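Amine oxidase (Emericella nidulans, PDB 3PGB) is a copper- and topaquinone-containing amine oxidase that probably oxidises primary amines, and it forms a two-subunit assembly that also binds calcium. Local coordinates at residues A[98-103]-A[265-270]; A[307-310]-A[315-318]; A[349-354]-A[730-735]. All coordinates share one frame; numbering follows the deposited sequence.

Along the chain the three contacts follow in series, each closing before the next opens, and none touches another. Contact 1 and contact 3 lie on opposite sides of the chain's centre, their own centres about 57 Å apart; contact 2 stands about 44 Å from the first and 46 Å from the third, centre to centre. Contact 1 joins the residues leading into strand 102-110 to the loop between strands 255-263 and 273-279, tying together two separate five-stranded antiparallel sheets. Contact 2 lies in the long connection from helix 287-294 to strand 329-331. Contact 3 joins the hairpin of strands 346-349 and 352-359 to the loop before strand 736-742, away from the copper and topaquinone sites. Contacts 2 and 3 both touch the second subunit.

Contact 1 of 3, residues A[98-103]-A[265-270]; sequences GEWDNT and TGRDPS. With MAN (alpha-D-mannopyranose), chain B; BMA (beta-D-mannopyranose), chain C; NAG (2-acetamido-2-deoxy-beta-D-glucopyranose), chain D; NAG (2-acetamido-2-deoxy-beta-D-glucopyranose), chain E.
Trp100 and Arg267 form a cation-pi stack that joins two N-terminal antiparallel sheets, one entered by strand 102-110, the other carrying the loop between strands 255-263 and 273-279. The guanidinium lies flat on the indole, with the planes only 3° apart, and Arg267 CZ stands 3.5 Å from the centroid of the six-membered ring, almost on its normal. NH1 reaches toward CE3, while NH2 sits over CE2 at the junction of the two rings. The arginine chain bends at chi3 (65°), which turns the flat group beneath the ring and brings NH2 to the neighbouring backbone.

Hydrogen bonding then fixes the rotation of the guanidinium within its plane. NH2 of Arg267 donates to Glu99 O over 2.7 Å, the N-H pointing nearly straight at the oxygen; the acceptor lies in the guanidinium plane, whereas the donor approaches from above the carbonyl plane. NH2 also forms a salt bridge with Asp183, and NH1 donates to the carbonyls of Thr141 and Arg139, so the stacked group is gripped along its edge. The carboxylate of Glu99 turns elsewhere, to Glu185 N and Thr186 OG1.

Sugar contacts complete the arrangement. An N-linked glycan of the protein itself lies across the ring face opposite Arg267: O2 of the beta-mannose sits over the indole, 3.3 Å from Trp100 CD2, so the tryptophan is sandwiched between sugar and cation. Asp101 OD1 accepts a hydrogen bond from O6 of the chain E N-acetylglucosamine, while its OD2 takes the N-H of Gly98. At the ring edge the alpha-mannose places O4 3.3 Å from Trp100 CH2, and its O3 donates to Arg267 O over 2.6 Å.

Contact 2 of 3, residues A[307-310]-A[315-318]; sequences DGAW and QRGP
Ala309 and Trp310 meet the long side chain of Arg316, the one residue of 315-318 that reaches back to 307-310. Ahead of them, Asp307 is held elsewhere: OD1 is hydrogen-bonded to Ser250 OG, and OD2 to Asp245 N and His312 NE2, tying the start of the segment to two loop residues and to the link between the two segments, where His312 lies. Gly308 follows in an almost fully extended conformation and leads into the short 3-10 turn that begins at Ala309.

The methyl of Ala309 touches the aliphatic part of the arginine, CB lying 3.8 Å from Arg316 CD, with NH1 a little farther off at 4.1 Å from the same methyl. This is simple van der Waals packing between a small side chain and a chain that passes alongside it. Arg316 gets there with CG anti to its own N (chi1 -172°) and an extended chi2, before a bend at chi3 swings the guanidinium round to the turn.

Both segments belong to the long connection that runs from helix 287-294 to strand 329-331, and their contact draws the two ends of a short surface loop together within it. The second subunit lies close by: Gln315 NE2 donates to Glu732 O of that chain, and the backbone of Arg316 makes hydrogen bonds to it as well. NE2 of Gln315 also donates a hydrogen bond to Gly317 O over 3.2 Å, within its own segment.

At Trp310 the backbone, more than the indole, meets the arginine. One guanidinium face lies over the Ala309-Trp310 peptide, with Trp310 N 4.0 Å above its plane, and Arg316 NH2 approaches Trp310 CA to 3.7 Å. The indole stacks on His524 instead, while NE1 donates to Val306 O.

Contact 3 of 3, residues A[349-354]-A[730-735]; sequences WMDFSF and SRETVN
Asp351 and Glu732 push their carboxylates at each other from opposite directions, bringing Asp351 OD1 within 2.4 Å of Glu732 OE2, a very short separation whose exact value is uncertain at 2.45 Å resolution. The two flat groups are strongly twisted, their planes 63° apart, and a single oxygen of each makes the close approach; Asp351 OD2 stays 3.3 Å from the same Glu732 OE2.

Asp351 stands at the tip of a type II' turn, Trp349 to Phe352, which joins strands 346-349 and 352-359 as a tight beta hairpin. The turn is closed by Phe352 N donating to Trp349 O. Glu732 comes from the end of a 3-10 turn in the loop leading to strand 736-742. Its CG lies between the backbone N and the carbonyl carbon (chi1 78°), and the chain then runs extended to deliver the carboxylate to the hairpin tip.

Lys372, just after strand 363-371, forms salt bridges through NZ with Asp351 OD1 and Glu732 OE1 and so holds both acids. Pro320 of the second subunit packs on both side chains, and Thr733 OG1 is hydrogen-bonded to Asp323 OD2 of that subunit, so the pair lies at the dimer interface.

With two acid oxygens this close, one carboxyl group probably carries a proton, and the lysine's positive charge would offset the negative charge that remains.

Contact 1 of 3, residues A[98-103]-A[265-270]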
loop_
_atom_site.group_PDB
_atom_site.type_symbol
_atom_site.label_atom_id
_atom_site.label_comp_id
_atom_site.label_asym_id
_atom_site.label_seq_id
_atom_site.Cartn_x
_atom_site.Cartn_y
_atom_site.Cartn_z
ATOM N N GLY A 98 8.485 46.530 -12.390
ATOM C CA GLY A 98 7.485 46.676 -11.338
ATOM C C GLY A 98 6.253 45.900 -11.759
ATOM O O GLY A 98 6.362 44.750 -12.203
ATOM N N GLU A 99 5.086 46.531 -11.660
ATOM C CA GLU A 99 3.826 45.890 -12.047
ATOM C C GLU A 99 3.301 46.258 -13.440
ATOM O O GLU A 99 2.297 45.707 -13.873
ATOM C CB GLU A 99 2.746 46.221 -11.022
ATOM C CG GLU A 99 3.059 45.734 -9.631
ATOM C CD GLU A 99 1.864 45.818 -8.711
ATOM O OE1 GLU A 99 1.723 44.919 -7.860
ATOM O OE2 GLU A 99 1.066 46.770 -8.844
ATOM N N TRP A 100 3.962 47.172 -14.147
ATOM C CA TRP A 100 3.426 47.672 -15.420
ATOM C C TRP A 100 4.404 47.517 -16.584
ATOM O O TRP A 100 4.404 48.313 -17.525
ATOM C CB TRP A 100 2.982 49.133 -15.260
ATOM C CG TRP A 100 1.720 49.271 -14.449
ATOM C CD1 TRP A 100 1.617 49.306 -13.090
ATOM C CD2 TRP A 100 0.385 49.383 -14.956
ATOM N NE1 TRP A 100 0.300 49.436 -12.718
ATOM C CE2 TRP A 100 -0.476 49.486 -13.846
ATOM C CE3 TRP A 100 -0.164 49.410 -16.242
ATOM C CZ2 TRP A 100 -1.858 49.609 -13.981
ATOM C CZ3 TRP A 100 -1.541 49.533 -16.377
ATOM C CH2 TRP A 100 -2.370 49.634 -15.253
ATOM N N ASP A 101 5.218 46.468 -16.515
ATOM C CA ASP A 101 6.256 46.207 -17.502
ATOM C C ASP A 101 5.984 44.872 -18.183
ATOM O O ASP A 101 5.018 44.184 -17.854
ATOM C CB ASP A 101 7.622 46.187 -16.812
ATOM C CG ASP A 101 7.984 47.531 -16.180
ATOM O OD1 ASP A 101 8.063 48.537 -16.910
ATOM O OD2 ASP A 101 8.201 47.590 -14.950
ATOM N N ASN A 102 6.824 44.515 -19.148
ATOM C CA ASN A 102 6.783 43.188 -19.761
ATOM C C ASN A 102 8.014 42.401 -19.321
ATOM O O ASN A 102 9.150 42.833 -19.549
ATOM C CB ASN A 102 6.753 43.290 -21.285
ATOM C CG ASN A 102 5.589 44.116 -21.794
ATOM O OD1 ASN A 102 4.486 44.063 -21.251
ATOM N ND2 ASN A 102 5.832 44.885 -22.845
ATOM N N THR A 103 7.795 41.253 -18.688
ATOM C CA THR A 103 8.901 40.479 -18.142
ATOM C C THR A 103 8.879 39.039 -18.638
ATOM O O THR A 103 7.868 38.564 -19.166
ATOM C CB THR A 103 8.888 40.511 -16.603
ATOM O OG1 THR A 103 7.704 39.866 -16.119
ATOM N N THR A 265 -12.053 43.926 -10.214
ATOM C CA THR A 265 -12.054 43.910 -11.672
ATOM C C THR A 265 -11.349 45.153 -12.204
ATOM O O THR A 265 -11.617 46.275 -11.757
ATOM C CB THR A 265 -13.486 43.852 -12.246
ATOM O OG1 THR A 265 -14.264 42.895 -11.516
ATOM C CG2 THR A 265 -13.462 43.464 -13.722
ATOM N N GLY A 266 -10.438 44.942 -13.152
ATOM C CA GLY A 266 -9.638 46.023 -13.715
ATOM C C GLY A 266 -8.439 46.345 -12.852
ATOM O O GLY A 266 -8.284 45.793 -11.759
ATOM N N ARG A 267 -7.595 47.246 -13.351
ATOM C CA ARG A 267 -6.352 47.634 -12.677
ATOM C C ARG A 267 -6.397 49.042 -12.071
ATOM O O ARG A 267 -5.351 49.599 -11.727
ATOM C CB ARG A 267 -5.181 47.569 -13.657
ATOM C CG ARG A 267 -5.060 46.272 -14.437
ATOM C CD ARG A 267 -3.733 46.218 -15.172
ATOM N NE ARG A 267 -2.608 46.166 -14.242
ATOM C CZ ARG A 267 -1.324 46.107 -14.591
ATOM N NH1 ARG A 267 -0.959 46.088 -15.865
ATOM N NH2 ARG A 267 -0.395 46.061 -13.647
ATOM N N ASP A 268 -7.597 49.613 -11.950
ATOM C CA ASP A 268 -7.794 50.917 -11.306
ATOM C C ASP A 268 -8.418 50.679 -9.933
ATOM O O ASP A 268 -9.580 50.279 -9.850
ATOM C CB ASP A 268 -8.707 51.803 -12.162
ATOM C CG ASP A 268 -8.743 53.260 -11.690
ATOM O OD1 ASP A 268 -9.463 54.065 -12.317
ATOM O OD2 ASP A 268 -8.058 53.608 -10.702
ATOM N N PRO A 269 -7.651 50.904 -8.848
ATOM C CA PRO A 269 -8.201 50.639 -7.506
ATOM C C PRO A 269 -9.366 51.543 -7.081
ATOM O O PRO A 269 -10.072 51.204 -6.134
ATOM C CB PRO A 269 -6.996 50.852 -6.569
ATOM C CG PRO A 269 -5.793 50.825 -7.443
ATOM C CD PRO A 269 -6.235 51.314 -8.786
ATOM N N SER A 270 -9.561 52.673 -7.760
ATOM C CA SER A 270 -10.686 53.564 -7.451
ATOM C C SER A 270 -12.017 53.008 -7.982
ATOM O O SER A 270 -13.079 53.508 -7.622
ATOM C CB SER A 270 -10.432 54.995 -7.976
ATOM O OG SER A 270 -10.734 55.119 -9.358
HETATM C C1 MAN B . -2.808 54.685 -13.887
HETATM C C2 MAN B . -3.501 54.136 -12.646
HETATM C C3 MAN B . -3.896 52.681 -12.905
HETATM C C4 MAN B . -4.763 52.606 -14.152
HETATM C C5 MAN B . -4.019 53.203 -15.341
HETATM C C6 MAN B . -4.923 53.197 -16.569
HETATM O O2 MAN B . -4.614 54.940 -12.325
HETATM O O3 MAN B . -4.559 52.114 -11.798
HETATM O O4 MAN B . -5.085 51.264 -14.415
HETATM O O5 MAN B . -3.618 54.527 -15.044
HETATM O O6 MAN B . -4.304 53.831 -17.664
HETATM C C1 BMA C . 1.193 53.541 -16.372
HETATM C C2 BMA C . 0.075 53.184 -15.406
HETATM C C3 BMA C . -0.705 54.420 -14.985
HETATM C C4 BMA C . 0.251 55.517 -14.513
HETATM C C5 BMA C . 1.293 55.767 -15.608
HETATM C C6 BMA C . 2.265 56.910 -15.290
HETATM O O2 BMA C . 0.630 52.573 -14.260
HETATM O O3 BMA C . -1.547 53.999 -13.939
HETATM O O4 BMA C . -0.457 56.705 -14.229
HETATM O O5 BMA C . 2.001 54.559 -15.817
HETATM O O6 BMA C . 3.253 56.508 -14.363
HETATM C C1 NAG D . 4.870 51.619 -19.470
HETATM C C2 NAG D . 5.195 52.664 -18.413
HETATM C C3 NAG D . 4.263 52.511 -17.225
HETATM C C4 NAG D . 2.826 52.548 -17.728
HETATM C C5 NAG D . 2.614 51.502 -18.821
HETATM C C6 NAG D . 1.194 51.536 -19.380
HETATM C C7 NAG D . 7.548 53.320 -18.547
HETATM C C8 NAG D . 8.938 53.110 -18.013
HETATM N N2 NAG D . 6.584 52.572 -17.998
HETATM O O3 NAG D . 4.482 53.570 -16.324
HETATM O O4 NAG D . 1.941 52.345 -16.647
HETATM O O5 NAG D . 3.527 51.754 -19.869
HETATM O O6 NAG D . 0.998 50.448 -20.260
HETATM O O7 NAG D . 7.345 54.145 -19.446
HETATM C C1 NAG E . 7.309 49.211 -23.429
HETATM C C2 NAG E . 6.031 49.964 -23.780
HETATM C C3 NAG E . 5.793 51.142 -22.851
HETATM C C4 NAG E . 5.865 50.671 -21.405
HETATM C C5 NAG E . 7.181 49.934 -21.158
HETATM C C6 NAG E . 7.231 49.383 -19.737
HETATM C C7 NAG E . 5.165 50.171 -26.053
HETATM C C8 NAG E . 5.424 50.700 -27.431
HETATM N N2 NAG E . 6.118 50.411 -25.155
HETATM O O3 NAG E . 4.520 51.685 -23.117
HETATM O O4 NAG E . 5.783 51.800 -20.564
HETATM O O5 NAG E . 7.317 48.860 -22.064
HETATM O O6 NAG E . 8.305 48.491 -19.576
HETATM O O7 NAG E . 4.117 49.569 -25.809
#

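Contact 2 of 3, residues A[307-310]-A[315-318]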
loop_
_atom_site.group_PDB
_atom_site.type_symbol
_atom_site.label_atom_id
_atom_site.label_comp_id
_atom_site.label_asym_id
_atom_site.label_seq_id
_atom_site.Cartn_x
_atom_site.Cartn_y
_atom_site.Cartn_z
ATOM N N ASP A 307 0.365 31.240 17.731
ATOM C CA ASP A 307 1.458 30.300 17.542
ATOM C C ASP A 307 2.043 29.838 18.872
ATOM O O ASP A 307 2.050 30.576 19.858
ATOM C CB ASP A 307 2.566 30.918 16.669
ATOM C CG ASP A 307 3.443 29.862 15.996
ATOM O OD1 ASP A 307 2.922 28.780 15.661
ATOM O OD2 ASP A 307 4.651 30.115 15.782
ATOM N N GLY A 308 2.531 28.604 18.873
ATOM C CA GLY A 308 3.116 27.980 20.054
ATOM C C GLY A 308 3.691 26.631 19.681
ATOM O O GLY A 308 3.547 26.182 18.536
ATOM N N ALA A 309 4.341 25.978 20.640
ATOM C CA ALA A 309 5.000 24.680 20.410
ATOM C C ALA A 309 4.119 23.680 19.649
ATOM O O ALA A 309 4.617 22.917 18.815
ATOM C CB ALA A 309 5.452 24.073 21.738
ATOM N N TRP A 310 2.820 23.702 19.948
ATOM C CA TRP A 310 1.824 22.847 19.291
ATOM C C TRP A 310 1.867 22.915 17.762
ATOM O O TRP A 310 1.575 21.921 17.097
ATOM C CB TRP A 310 0.412 23.209 19.775
ATOM C CG TRP A 310 -0.081 24.566 19.317
ATOM C CD1 TRP A 310 0.110 25.766 19.943
ATOM C CD2 TRP A 310 -0.848 24.851 18.137
ATOM N NE1 TRP A 310 -0.495 26.781 19.230
ATOM C CE2 TRP A 310 -1.088 26.245 18.118
ATOM C CE3 TRP A 310 -1.361 24.064 17.101
ATOM C CZ2 TRP A 310 -1.811 26.864 17.102
ATOM C CZ3 TRP A 310 -2.083 24.684 16.090
ATOM C CH2 TRP A 310 -2.300 26.071 16.101
ATOM N N GLN A 315 11.201 18.610 18.401
ATOM C CA GLN A 315 10.902 17.499 19.300
ATOM C C GLN A 315 10.053 17.981 20.475
ATOM O O GLN A 315 10.320 19.036 21.040
ATOM C CB GLN A 315 12.196 16.867 19.818
ATOM C CG GLN A 315 12.008 15.562 20.597
ATOM C CD GLN A 315 11.486 15.771 22.008
ATOM O OE1 GLN A 315 11.735 16.802 22.631
ATOM N NE2 GLN A 315 10.755 14.788 22.516
ATOM N N ARG A 316 9.037 17.210 20.848
ATOM C CA ARG A 316 8.209 17.560 21.999
ATOM C C ARG A 316 7.545 16.357 22.658
ATOM O O ARG A 316 7.025 15.477 21.977
ATOM C CB ARG A 316 7.127 18.550 21.586
ATOM C CG ARG A 316 6.350 19.109 22.760
ATOM C CD ARG A 316 5.608 20.362 22.382
ATOM N NE ARG A 316 4.283 20.052 21.860
ATOM C CZ ARG A 316 3.130 20.455 22.391
ATOM N NH1 ARG A 316 3.100 21.216 23.480
ATOM N NH2 ARG A 316 1.990 20.098 21.806
ATOM N N GLY A 317 7.540 16.356 23.991
ATOM C CA GLY A 317 6.910 15.304 24.774
ATOM C C GLY A 317 7.918 14.314 25.322
ATOM O O GLY A 317 9.132 14.514 25.206
ATOM N N PRO A 318 7.421 13.226 25.928
ATOM C CA PRO A 318 8.311 12.254 26.565
ATOM C C PRO A 318 9.108 11.444 25.544
ATOM O O PRO A 318 8.521 10.823 24.654
ATOM C CB PRO A 318 7.348 11.353 27.343
ATOM C CG PRO A 318 6.056 11.439 26.587
ATOM C CD PRO A 318 6.002 12.826 26.006
#

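Contact 3 of 3, residues A[349-354]-A[730-735]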
loop_
_atom_site.group_PDB
_atom_site.type_symbol
_atom_site.label_atom_id
_atom_site.label_comp_id
_atom_site.label_asym_id
_atom_site.label_seq_id
_atom_site.Cartn_x
_atom_site.Cartn_y
_atom_site.Cartn_z
ATOM N N TRP A 349 19.645 0.401 -14.333
ATOM C CA TRP A 349 19.673 -0.463 -13.160
ATOM C C TRP A 349 19.183 -1.850 -13.572
ATOM O O TRP A 349 18.032 -2.019 -13.965
ATOM C CB TRP A 349 18.802 0.118 -12.035
ATOM C CG TRP A 349 18.593 -0.818 -10.860
ATOM C CD1 TRP A 349 19.462 -1.061 -9.842
ATOM C CD2 TRP A 349 17.437 -1.626 -10.598
ATOM N NE1 TRP A 349 18.923 -1.970 -8.961
ATOM C CE2 TRP A 349 17.680 -2.330 -9.403
ATOM C CE3 TRP A 349 16.218 -1.819 -11.259
ATOM C CZ2 TRP A 349 16.754 -3.217 -8.857
ATOM C CZ3 TRP A 349 15.299 -2.701 -10.715
ATOM C CH2 TRP A 349 15.570 -3.387 -9.523
ATOM N N MET A 350 20.078 -2.834 -13.499
ATOM C CA MET A 350 19.744 -4.217 -13.822
ATOM C C MET A 350 19.149 -4.267 -15.237
ATOM O O MET A 350 19.826 -3.900 -16.196
ATOM C CB MET A 350 18.794 -4.782 -12.752
ATOM C CG MET A 350 19.321 -4.641 -11.331
ATOM S SD MET A 350 20.683 -5.773 -11.007
ATOM C CE MET A 350 21.541 -4.902 -9.692
ATOM N N ASP A 351 17.889 -4.679 -15.365
ATOM C CA ASP A 351 17.217 -4.762 -16.663
ATOM C C ASP A 351 16.515 -3.473 -17.099
ATOM O O ASP A 351 15.940 -3.439 -18.187
ATOM C CB ASP A 351 16.183 -5.887 -16.633
ATOM C CG ASP A 351 16.809 -7.259 -16.498
ATOM O OD1 ASP A 351 16.054 -8.235 -16.375
ATOM O OD2 ASP A 351 18.046 -7.369 -16.528
ATOM N N PHE A 352 16.562 -2.431 -16.268
ATOM C CA PHE A 352 15.846 -1.178 -16.523
ATOM C C PHE A 352 16.778 -0.070 -16.993
ATOM O O PHE A 352 17.955 -0.030 -16.627
ATOM C CB PHE A 352 15.156 -0.683 -15.248
ATOM C CG PHE A 352 13.899 -1.421 -14.898
ATOM C CD1 PHE A 352 12.686 -1.057 -15.464
ATOM C CD2 PHE A 352 13.921 -2.460 -13.987
ATOM C CE1 PHE A 352 11.518 -1.727 -15.138
ATOM C CE2 PHE A 352 12.759 -3.130 -13.658
ATOM C CZ PHE A 352 11.555 -2.761 -14.237
ATOM N N SER A 353 16.235 0.844 -17.790
ATOM C CA SER A 353 16.935 2.080 -18.141
ATOM C C SER A 353 15.921 3.175 -18.399
ATOM O O SER A 353 14.776 2.884 -18.763
ATOM C CB SER A 353 17.823 1.889 -19.376
ATOM O OG SER A 353 17.048 1.666 -20.543
ATOM N N PHE A 354 16.335 4.426 -18.212
ATOM C CA PHE A 354 15.465 5.564 -18.488
ATOM C C PHE A 354 16.243 6.870 -18.502
ATOM O O PHE A 354 17.366 6.935 -17.995
ATOM C CB PHE A 354 14.339 5.644 -17.452
ATOM C CG PHE A 354 14.818 5.780 -16.033
ATOM C CD1 PHE A 354 14.999 4.666 -15.243
ATOM C CD2 PHE A 354 15.085 7.031 -15.493
ATOM C CE1 PHE A 354 15.438 4.787 -13.936
ATOM C CE2 PHE A 354 15.530 7.164 -14.183
ATOM C CZ PHE A 354 15.701 6.039 -13.402
ATOM N N SER A 730 12.293 -12.195 -11.743
ATOM C CA SER A 730 13.041 -12.066 -10.490
ATOM C C SER A 730 13.943 -13.279 -10.241
ATOM O O SER A 730 14.956 -13.164 -9.551
ATOM C CB SER A 730 12.096 -11.871 -9.296
ATOM O OG SER A 730 11.736 -13.115 -8.709
ATOM N N ARG A 731 13.580 -14.430 -10.809
ATOM C CA ARG A 731 14.365 -15.656 -10.646
ATOM C C ARG A 731 15.743 -15.582 -11.312
ATOM O O ARG A 731 16.557 -16.477 -11.144
ATOM C CB ARG A 731 13.585 -16.869 -11.179
ATOM N N GLU A 732 16.016 -14.526 -12.067
ATOM C CA GLU A 732 17.317 -14.390 -12.702
ATOM C C GLU A 732 18.352 -13.772 -11.770
ATOM O O GLU A 732 19.539 -13.751 -12.090
ATOM C CB GLU A 732 17.198 -13.606 -14.011
ATOM C CG GLU A 732 17.068 -12.101 -13.863
ATOM C CD GLU A 732 16.605 -11.419 -15.149
ATOM O OE1 GLU A 732 15.927 -12.062 -15.987
ATOM O OE2 GLU A 732 16.926 -10.228 -15.318
ATOM N N THR A 733 17.917 -13.305 -10.603
ATOM C CA THR A 733 18.845 -12.765 -9.610
ATOM C C THR A 733 19.678 -13.859 -8.920
ATOM O O THR A 733 19.189 -14.966 -8.653
ATOM C CB THR A 733 18.114 -11.924 -8.539
ATOM O OG1 THR A 733 19.075 -11.178 -7.782
ATOM C CG2 THR A 733 17.291 -12.802 -7.604
ATOM N N VAL A 734 20.942 -13.527 -8.650
ATOM C CA VAL A 734 21.822 -14.363 -7.829
ATOM C C VAL A 734 21.514 -14.210 -6.332
ATOM O O VAL A 734 21.851 -15.084 -5.528
ATOM C CB VAL A 734 23.333 -14.045 -8.075
ATOM C CG1 VAL A 734 23.734 -14.370 -9.522
ATOM C CG2 VAL A 734 23.661 -12.596 -7.734
ATOM N N ASN A 735 20.854 -13.119 -5.956
ATOM C CA ASN A 735 20.628 -12.813 -4.542
ATOM C C ASN A 735 19.426 -13.566 -3.958
ATOM O O ASN A 735 18.486 -12.982 -3.424
ATOM C CB ASN A 735 20.524 -11.303 -4.352
ATOM C CG ASN A 735 21.801 -10.595 -4.763
ATOM O OD1 ASN A 735 21.897 -10.064 -5.867
ATOM N ND2 ASN A 735 22.806 -10.634 -3.896
#